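Local coordinates for foldase protein PrsA (Bacillus subtilis, PDB 4WO7), which assists the folding of secreted proteins outside the cell membrane and catalyses cis-trans isomerisation of peptidyl-prolyl bonds, although this isomerase activity is dispensable in vivo, at residues 118-123 and 181-186; 111-116 and 207-212; 175-180 and 194-199. All blocks are in the same frame, centred on the assembly; numbering follows the deposited sequence.

Interaction 1: 118-123 and 181-186; sequences GKIRAS and AAFKLK
The phenyl ring of F183 receives I120 over one face and has backbone atoms of G118 and K119 at its rim. On the face, CG1 of I120 makes a CH-pi contact, 3.8 Å from the centroid of the F183 ring and displaced toward its CZ and CE1 side. CG2 of I120 rests 3.6 Å from CE2 of F183, while CD1 lies over the ring near its centre, toward the CD1-CE1 side. At the edge, O of G118 approaches CE2 of F183 at 3.5 Å, and CA of K119 lies near the same plane. The branched I120 suits this place because its first torsion (chi1 67°) sets CG1 between the backbone N and the carbonyl carbon, laying CG1 and CD1 over the phenyl while CG2 overhangs its rim by CE2. CD1 also meets the helix itself, 4.2 Å from CB of A182, where a small alanine lets the strand side chain come close to the helix backbone. An alanine in place of F183 is likely to leave I120 without the surface it lies on and to open a gap beside G118. F168 of strand 164-169 also touches I120, and K170 touches F183. This is the packing of a helix on one face of an antiparallel sheet, as expected for the mixed alpha and beta (alpha+beta) fold of a parvulin-type (PpiC) isomerase domain.

Interaction 2: 111-116 and 207-212; sequences EYWEGL and EERGKY
W113 places its indole between Y212 and R209. Its CB lies 3.7 Å from CD2 of Y212, and CG, anti to the backbone N (chi1 -177°), carries the indole away from the helix toward the loop. Over one face of the five-membered ring sits CB of Y212, 3.5 Å from the W113 centroid in a CH-pi contact. The tyrosine ring turns its edge to that face, the planes standing at 85° in a T-shaped pair. Across the opposite face lies the guanidinium of R209, a cation-pi contact with CZ 3.9 Å from the same W113 centroid. The whole guanidinium is doubtfully placed, since its NH2 is modelled too close to W113; that it lies over the indole face is secure, but its finer distances carry little weight. Further out, NE1 of W113 gives a weak, bent hydrogen bond to O of G210 (3.1 Å), and CZ2 passes near that carbonyl. Tryptophan suits the site: it offers two broad faces, one for a cation and one for hydrocarbon, plus a polar N-H for the loop backbone. L116 sets its CB beside R209. The phenol of Y212 is hydrogen-bonded to K216. L219 of helix 216-228 touches both W113 and L116, and W167 of strand 164-169 touches L116 and R209, so the contact joins the end of helix 106-113 to the loop from strand 200-207 into helix 216-228.

Interaction 3: 175-180 and 194-199; sequences DETFSK and VKTQYG
OD1 of D175 accepts two weak bonds, one from each segment. NE2 of Q197 reaches it across the contact at 3.3 Å, and N of T177 gives a longer but nearly straight one (172°) that caps the helix. Aspartate suits this N-cap: its short carboxylate can reach back to N of T177 in the first turn, and its negative charge probably interacts favourably with the helix start. With CG anti to the backbone N (chi1 178°), the carboxylate is also turned toward Q197. OD2 of D175 receives a weak bond from OG1 of T177, which helps to fix the carboxylate's rotation. The amide of Q197 is turned 44° from that carboxylate, with its OE1 near OD2 of D175 but not bonded to it. Beside the polar pair, threonine methyls pack: CG2 of T177 lies 3.9 Å from CG2 of T196. Q197 and Y198 form the two-residue turn of a hairpin whose end pair, T196 and G199, is bonded both ways: N of T196 to O of G199 at 2.7 Å, and weakly in return. G199 has backbone angles that disfavour a side chain. OG1 of T196 also bonds weakly to H201, whose ring meets that of F178. The start of helix 176-183 thus docks on the beta hairpin of strands 194-195 and 200-207; in relatives of the parvulin family the equivalent region borders the substrate groove, and probably does so here.

Of the elements concerned, helix 106-113 comes first, and its end at 111-116 is met by 207-212: interaction 2 closes the longest loop, joining that helix to the loop after strand 200-207. Strand 119-127 follows directly; interaction 1 pairs its start with 181-186 and is nested in that loop. Interaction 3, linking 175-180 to 194-199, is nested there too but crosses interaction 1, since their segments alternate. Together these two fix helix 176-183 to strand 119-127 and to the 194-207 hairpin of the same sheet, touching through A181 and V194. Interactions 1 and 2 touch through K119 and R209, whereas 2 and 3 stay about 11 Å apart at their nearest atoms.

Interaction 1: 118-123 and 181-186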
loop_
_atom_site.group_PDB
_atom_site.type_symbol
_atom_site.label_atom_id
_atom_site.label_comp_id
_atom_site.label_asym_id
_atom_site.label_seq_id
_atom_site.Cartn_x
_atom_site.Cartn_y
_atom_site.Cartn_z
ATOM N N GLY A 118 13.097 30.847 1.964
ATOM C CA GLY A 118 13.343 30.871 0.540
ATOM C C GLY A 118 12.176 30.283 -0.221
ATOM O O GLY A 118 12.295 29.973 -1.406
ATOM N N LYS A 119 11.046 30.136 0.467
ATOM C CA LYS A 119 9.833 29.571 -0.113
ATOM C C LYS A 119 8.725 30.591 -0.389
ATOM O O LYS A 119 8.657 31.646 0.248
ATOM C CB LYS A 119 9.338 28.470 0.824
ATOM C CG LYS A 119 9.740 27.083 0.402
ATOM C CD LYS A 119 9.326 26.068 1.489
ATOM C CE LYS A 119 9.443 24.617 1.004
ATOM N NZ LYS A 119 9.340 23.646 2.130
ATOM N N ILE A 120 7.869 30.263 -1.357
ATOM C CA ILE A 120 6.720 31.097 -1.709
ATOM C C ILE A 120 5.481 30.221 -1.856
ATOM O O ILE A 120 5.588 29.006 -2.039
ATOM C CB ILE A 120 6.934 31.886 -3.036
ATOM C CG1 ILE A 120 6.993 30.950 -4.253
ATOM C CG2 ILE A 120 8.135 32.829 -2.934
ATOM C CD1 ILE A 120 6.661 31.627 -5.572
ATOM N N ARG A 121 4.317 30.845 -1.751
ATOM C CA ARG A 121 3.042 30.177 -1.983
ATOM C C ARG A 121 2.397 30.699 -3.270
ATOM O O ARG A 121 2.438 31.899 -3.539
ATOM C CB ARG A 121 2.140 30.376 -0.769
ATOM C CG ARG A 121 0.935 29.479 -0.732
ATOM C CD ARG A 121 -0.005 29.895 0.376
ATOM N NE ARG A 121 -1.208 29.070 0.394
ATOM C CZ ARG A 121 -1.399 28.008 1.170
ATOM N NH1 ARG A 121 -0.457 27.588 2.006
ATOM N NH2 ARG A 121 -2.543 27.346 1.092
ATOM N N ALA A 122 1.797 29.802 -4.055
ATOM C CA ALA A 122 1.201 30.185 -5.339
ATOM C C ALA A 122 0.048 29.277 -5.781
ATOM O O ALA A 122 -0.031 28.111 -5.395
ATOM C CB ALA A 122 2.271 30.203 -6.412
ATOM N N SER A 123 -0.849 29.839 -6.586
ATOM C CA SER A 123 -1.899 29.075 -7.255
ATOM C C SER A 123 -1.634 29.013 -8.752
ATOM O O SER A 123 -0.942 29.875 -9.293
ATOM C CB SER A 123 -3.270 29.695 -7.007
ATOM O OG SER A 123 -3.536 29.821 -5.627
ATOM N N ALA A 181 9.472 30.735 -13.208
ATOM C CA ALA A 181 8.460 31.709 -13.593
ATOM C C ALA A 181 7.649 32.195 -12.398
ATOM O O ALA A 181 7.264 33.362 -12.334
ATOM C CB ALA A 181 7.532 31.106 -14.634
ATOM N N ALA A 182 7.390 31.299 -11.453
ATOM C CA ALA A 182 6.568 31.644 -10.302
ATOM C C ALA A 182 7.366 32.566 -9.397
ATOM O O ALA A 182 6.838 33.543 -8.867
ATOM C CB ALA A 182 6.124 30.399 -9.550
ATOM N N PHE A 183 8.640 32.237 -9.209
ATOM C CA PHE A 183 9.506 33.013 -8.339
ATOM C C PHE A 183 9.864 34.367 -8.936
ATOM O O PHE A 183 10.250 35.278 -8.210
ATOM C CB PHE A 183 10.763 32.215 -8.023
ATOM C CG PHE A 183 10.640 31.391 -6.786
ATOM C CD1 PHE A 183 10.099 30.118 -6.825
ATOM C CD2 PHE A 183 11.041 31.907 -5.571
ATOM C CE1 PHE A 183 9.979 29.372 -5.672
ATOM C CE2 PHE A 183 10.924 31.170 -4.420
ATOM C CZ PHE A 183 10.395 29.899 -4.467
ATOM N N LYS A 184 9.741 34.491 -10.253
ATOM C CA LYS A 184 9.945 35.768 -10.935
ATOM C C LYS A 184 8.803 36.749 -10.675
ATOM O O LYS A 184 8.921 37.941 -10.967
ATOM C CB LYS A 184 10.122 35.559 -12.441
ATOM C CG LYS A 184 11.525 35.178 -12.867
ATOM C CD LYS A 184 11.529 34.549 -14.251
ATOM C CE LYS A 184 11.287 35.577 -15.355
ATOM N NZ LYS A 184 12.403 36.524 -15.612
ATOM N N LEU A 185 7.704 36.253 -10.116
ATOM C CA LEU A 185 6.510 37.073 -9.946
ATOM C C LEU A 185 6.600 37.944 -8.696
ATOM O O LEU A 185 7.428 37.707 -7.814
ATOM C CB LEU A 185 5.260 36.191 -9.868
ATOM C CG LEU A 185 4.822 35.511 -11.165
ATOM C CD1 LEU A 185 3.746 34.481 -10.870
ATOM C CD2 LEU A 185 4.317 36.535 -12.172
ATOM N N LYS A 186 5.731 38.950 -8.632
ATOM C CA LYS A 186 5.596 39.789 -7.447
ATOM C C LYS A 186 4.380 39.273 -6.689
ATOM O O LYS A 186 3.544 38.583 -7.269
ATOM C CB LYS A 186 5.419 41.261 -7.849
ATOM C CG LYS A 186 5.904 42.287 -6.836
ATOM C CD LYS A 186 6.985 43.187 -7.439
ATOM C CE LYS A 186 7.426 44.284 -6.476
ATOM N NZ LYS A 186 8.520 45.129 -7.040
#

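Interaction 2: 111-116 and 207-212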
loop_
_atom_site.group_PDB
_atom_site.type_symbol
_atom_site.label_atom_id
_atom_site.label_comp_id
_atom_site.label_asym_id
_atom_site.label_seq_id
_atom_site.Cartn_x
_atom_site.Cartn_y
_atom_site.Cartn_z
ATOM N N GLU A 111 9.472 26.114 14.163
ATOM C CA GLU A 111 10.020 25.022 13.368
ATOM C C GLU A 111 9.427 24.983 11.972
ATOM O O GLU A 111 10.081 24.544 11.030
ATOM C CB GLU A 111 9.743 23.685 14.044
ATOM C CG GLU A 111 10.176 22.483 13.235
ATOM C CD GLU A 111 9.925 21.181 13.964
ATOM O OE1 GLU A 111 10.239 20.114 13.395
ATOM O OE2 GLU A 111 9.412 21.222 15.103
ATOM N N TYR A 112 8.159 25.357 11.856
ATOM C CA TYR A 112 7.506 25.418 10.555
ATOM C C TYR A 112 7.952 26.675 9.805
ATOM O O TYR A 112 8.146 26.648 8.587
ATOM C CB TYR A 112 5.986 25.390 10.699
ATOM C CG TYR A 112 5.259 25.309 9.372
ATOM C CD1 TYR A 112 5.091 24.092 8.723
ATOM C CD2 TYR A 112 4.759 26.448 8.759
ATOM C CE1 TYR A 112 4.436 24.012 7.506
ATOM C CE2 TYR A 112 4.105 26.376 7.538
ATOM C CZ TYR A 112 3.945 25.157 6.919
ATOM O OH TYR A 112 3.292 25.092 5.707
ATOM N N TRP A 113 8.093 27.776 10.539
ATOM C CA TRP A 113 8.536 29.036 9.963
ATOM C C TRP A 113 9.902 28.842 9.315
ATOM O O TRP A 113 10.088 29.163 8.143
ATOM C CB TRP A 113 8.598 30.104 11.066
ATOM C CG TRP A 113 8.967 31.484 10.631
ATOM C CD1 TRP A 113 8.131 32.434 10.118
ATOM C CD2 TRP A 113 10.268 32.085 10.690
ATOM N NE1 TRP A 113 8.832 33.585 9.846
ATOM C CE2 TRP A 113 10.148 33.394 10.182
ATOM C CE3 TRP A 113 11.526 31.635 11.103
ATOM C CZ2 TRP A 113 11.231 34.259 10.085
ATOM C CZ3 TRP A 113 12.602 32.497 11.004
ATOM C CH2 TRP A 113 12.448 33.793 10.500
ATOM N N GLU A 114 10.856 28.321 10.079
ATOM C CA GLU A 114 12.156 27.938 9.534
ATOM C C GLU A 114 11.966 26.627 8.769
ATOM O O GLU A 114 11.758 25.572 9.362
ATOM C CB GLU A 114 13.201 27.822 10.643
ATOM C CG GLU A 114 12.964 26.684 11.617
ATOM C CD GLU A 114 13.566 26.938 12.988
ATOM O OE1 GLU A 114 14.235 27.978 13.173
ATOM O OE2 GLU A 114 13.368 26.092 13.886
ATOM N N GLY A 115 12.057 26.695 7.450
ATOM C CA GLY A 115 11.718 25.571 6.600
ATOM C C GLY A 115 10.807 26.145 5.533
ATOM O O GLY A 115 10.596 25.559 4.474
ATOM N N LEU A 116 10.238 27.304 5.856
ATOM C CA LEU A 116 9.535 28.153 4.904
ATOM C C LEU A 116 10.528 29.150 4.260
ATOM O O LEU A 116 10.143 30.004 3.458
ATOM C CB LEU A 116 8.378 28.875 5.616
ATOM C CG LEU A 116 6.928 28.638 5.160
ATOM C CD1 LEU A 116 6.610 27.161 4.892
ATOM C CD2 LEU A 116 5.952 29.188 6.201
ATOM N N GLU A 207 1.781 34.943 -1.780
ATOM C CA GLU A 207 2.408 35.643 -0.675
ATOM C C GLU A 207 3.894 35.364 -0.602
ATOM O O GLU A 207 4.354 34.269 -0.946
ATOM C CB GLU A 207 1.720 35.285 0.653
ATOM C CG GLU A 207 1.707 33.803 1.061
ATOM C CD GLU A 207 1.353 33.610 2.537
ATOM O OE1 GLU A 207 1.694 34.489 3.359
ATOM O OE2 GLU A 207 0.725 32.580 2.879
ATOM N N GLU A 208 4.632 36.367 -0.138
ATOM C CA GLU A 208 6.002 36.157 0.264
ATOM C C GLU A 208 5.969 35.705 1.702
ATOM O O GLU A 208 4.964 35.813 2.407
ATOM C CB GLU A 208 6.874 37.405 0.135
ATOM C CG GLU A 208 7.311 37.747 -1.261
ATOM C CD GLU A 208 8.145 39.003 -1.277
ATOM O OE1 GLU A 208 8.312 39.607 -0.196
ATOM O OE2 GLU A 208 8.641 39.385 -2.355
ATOM N N ARG A 209 7.100 35.165 2.095
ATOM C CA ARG A 209 7.300 34.533 3.375
ATOM C C ARG A 209 7.493 35.351 4.653
ATOM O O ARG A 209 7.199 34.859 5.721
ATOM C CB ARG A 209 8.520 33.656 3.206
ATOM C CG ARG A 209 8.702 32.675 4.274
ATOM C CD ARG A 209 9.965 32.976 4.993
ATOM N NE ARG A 209 9.908 32.372 6.303
ATOM C CZ ARG A 209 10.932 31.785 6.900
ATOM N NH1 ARG A 209 12.120 31.717 6.321
ATOM N NH2 ARG A 209 10.751 31.260 8.083
ATOM N N GLY A 210 7.994 36.573 4.558
ATOM C CA GLY A 210 8.775 37.160 5.640
ATOM C C GLY A 210 8.669 36.696 7.098
ATOM O O GLY A 210 9.108 35.604 7.463
ATOM N N LYS A 211 8.112 37.566 7.933
ATOM C CA LYS A 211 8.406 37.587 9.372
ATOM C C LYS A 211 7.611 36.698 10.346
ATOM O O LYS A 211 6.406 36.544 10.214
ATOM C CB LYS A 211 8.268 39.039 9.825
ATOM C CG LYS A 211 9.531 39.615 10.410
ATOM C CD LYS A 211 9.386 41.095 10.689
ATOM C CE LYS A 211 10.484 41.889 10.002
ATOM N NZ LYS A 211 10.466 43.316 10.410
ATOM N N TYR A 212 8.302 36.161 11.354
ATOM C CA TYR A 212 7.666 35.413 12.445
ATOM C C TYR A 212 7.052 36.463 13.368
ATOM O O TYR A 212 7.403 37.637 13.262
ATOM C CB TYR A 212 8.683 34.530 13.183
ATOM C CG TYR A 212 8.113 33.589 14.230
ATOM C CD1 TYR A 212 7.947 33.982 15.554
ATOM C CD2 TYR A 212 7.770 32.284 13.887
ATOM C CE1 TYR A 212 7.435 33.103 16.500
ATOM C CE2 TYR A 212 7.262 31.406 14.817
ATOM C CZ TYR A 212 7.096 31.816 16.121
ATOM O OH TYR A 212 6.591 30.926 17.042
#

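Interaction 3: 175-180 and 194-199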
loop_
_atom_site.group_PDB
_atom_site.type_symbol
_atom_site.label_atom_id
_atom_site.label_comp_id
_atom_site.label_asym_id
_atom_site.label_seq_id
_atom_site.Cartn_x
_atom_site.Cartn_y
_atom_site.Cartn_z
ATOM N N ASP A 175 8.538 21.675 -11.261
ATOM C CA ASP A 175 9.249 21.795 -12.531
ATOM C C ASP A 175 10.043 23.101 -12.566
ATOM O O ASP A 175 9.579 24.119 -12.054
ATOM C CB ASP A 175 8.253 21.729 -13.694
ATOM C CG ASP A 175 8.913 21.899 -15.047
ATOM O OD1 ASP A 175 10.096 21.529 -15.193
ATOM O OD2 ASP A 175 8.237 22.397 -15.973
ATOM N N GLU A 176 11.236 23.078 -13.159
ATOM C CA GLU A 176 12.075 24.276 -13.184
ATOM C C GLU A 176 11.496 25.360 -14.080
ATOM O O GLU A 176 11.769 26.539 -13.879
ATOM C CB GLU A 176 13.493 23.970 -13.655
ATOM C CG GLU A 176 14.378 23.336 -12.610
ATOM C CD GLU A 176 15.805 23.184 -13.095
ATOM O OE1 GLU A 176 16.278 24.077 -13.837
ATOM O OE2 GLU A 176 16.410 22.121 -12.845
ATOM N N THR A 177 10.701 24.967 -15.069
ATOM C CA THR A 177 10.088 25.948 -15.955
ATOM C C THR A 177 9.012 26.724 -15.211
ATOM O O THR A 177 8.870 27.933 -15.388
ATOM C CB THR A 177 9.443 25.296 -17.202
ATOM O OG1 THR A 177 10.338 24.341 -17.783
ATOM C CG2 THR A 177 9.096 26.359 -18.232
ATOM N N PHE A 178 8.262 26.017 -14.373
ATOM C CA PHE A 178 7.176 26.623 -13.618
ATOM C C PHE A 178 7.656 27.471 -12.447
ATOM O O PHE A 178 7.252 28.623 -12.302
ATOM C CB PHE A 178 6.240 25.541 -13.087
ATOM C CG PHE A 178 5.159 26.073 -12.207
ATOM C CD1 PHE A 178 3.967 26.509 -12.752
ATOM C CD2 PHE A 178 5.346 26.176 -10.840
ATOM C CE1 PHE A 178 2.967 27.010 -11.948
ATOM C CE2 PHE A 178 4.351 26.684 -10.030
ATOM C CZ PHE A 178 3.160 27.105 -10.587
ATOM N N SER A 179 8.529 26.900 -11.624
ATOM C CA SER A 179 8.969 27.557 -10.395
ATOM C C SER A 179 9.819 28.795 -10.656
ATOM O O SER A 179 9.729 29.784 -9.928
ATOM C CB SER A 179 9.743 26.566 -9.523
ATOM O OG SER A 179 10.867 26.044 -10.209
ATOM N N LYS A 180 10.625 28.748 -11.708
ATOM C CA LYS A 180 11.438 29.891 -12.098
ATOM C C LYS A 180 10.506 31.046 -12.433
ATOM O O LYS A 180 10.710 32.178 -11.994
ATOM C CB LYS A 180 12.312 29.528 -13.295
ATOM C CG LYS A 180 13.542 28.725 -12.917
ATOM C CD LYS A 180 14.386 28.380 -14.129
ATOM C CE LYS A 180 15.666 27.676 -13.723
ATOM N NZ LYS A 180 16.487 27.315 -14.906
ATOM N N VAL A 194 2.218 30.229 -19.220
ATOM C CA VAL A 194 3.537 29.612 -19.084
ATOM C C VAL A 194 3.519 28.189 -19.625
ATOM O O VAL A 194 2.919 27.297 -19.029
ATOM C CB VAL A 194 4.005 29.590 -17.602
ATOM C CG1 VAL A 194 5.307 28.810 -17.436
ATOM C CG2 VAL A 194 4.148 31.002 -17.053
ATOM N N LYS A 195 4.195 27.989 -20.753
ATOM C CA LYS A 195 4.266 26.686 -21.406
ATOM C C LYS A 195 5.162 25.722 -20.632
ATOM O O LYS A 195 6.299 26.059 -20.298
ATOM C CB LYS A 195 4.781 26.849 -22.842
ATOM C CG LYS A 195 5.082 25.545 -23.575
ATOM C CD LYS A 195 3.845 24.666 -23.683
ATOM C CE LYS A 195 4.129 23.373 -24.427
ATOM N NZ LYS A 195 2.961 22.451 -24.376
ATOM N N THR A 196 4.648 24.527 -20.351
ATOM C CA THR A 196 5.447 23.470 -19.729
ATOM C C THR A 196 5.064 22.097 -20.267
ATOM O O THR A 196 4.317 21.985 -21.241
ATOM C CB THR A 196 5.296 23.431 -18.194
ATOM O OG1 THR A 196 3.975 22.992 -17.848
ATOM C CG2 THR A 196 5.570 24.789 -17.577
ATOM N N GLN A 197 5.588 21.056 -19.625
ATOM C CA GLN A 197 5.329 19.691 -20.056
ATOM C C GLN A 197 3.842 19.379 -19.941
ATOM O O GLN A 197 3.261 18.716 -20.802
ATOM C CB GLN A 197 6.087 18.669 -19.207
ATOM C CG GLN A 197 7.603 18.814 -19.176
ATOM C CD GLN A 197 8.121 19.370 -17.849
ATOM O OE1 GLN A 197 7.360 19.586 -16.903
ATOM N NE2 GLN A 197 9.428 19.583 -17.772
ATOM N N TYR A 198 3.233 19.870 -18.864
ATOM C CA TYR A 198 1.854 19.533 -18.539
ATOM C C TYR A 198 0.879 20.359 -19.372
ATOM O O TYR A 198 -0.267 19.958 -19.571
ATOM C CB TYR A 198 1.574 19.771 -17.048
ATOM C CG TYR A 198 2.679 19.335 -16.104
ATOM C CD1 TYR A 198 2.812 18.009 -15.707
ATOM C CD2 TYR A 198 3.575 20.264 -15.590
ATOM C CE1 TYR A 198 3.820 17.622 -14.836
ATOM C CE2 TYR A 198 4.582 19.886 -14.719
ATOM C CZ TYR A 198 4.699 18.566 -14.346
ATOM O OH TYR A 198 5.701 18.190 -13.480
ATOM N N GLY A 199 1.341 21.511 -19.859
ATOM C CA GLY A 199 0.517 22.378 -20.683
ATOM C C GLY A 199 0.849 23.844 -20.467
ATOM O O GLY A 199 2.017 24.210 -20.333
#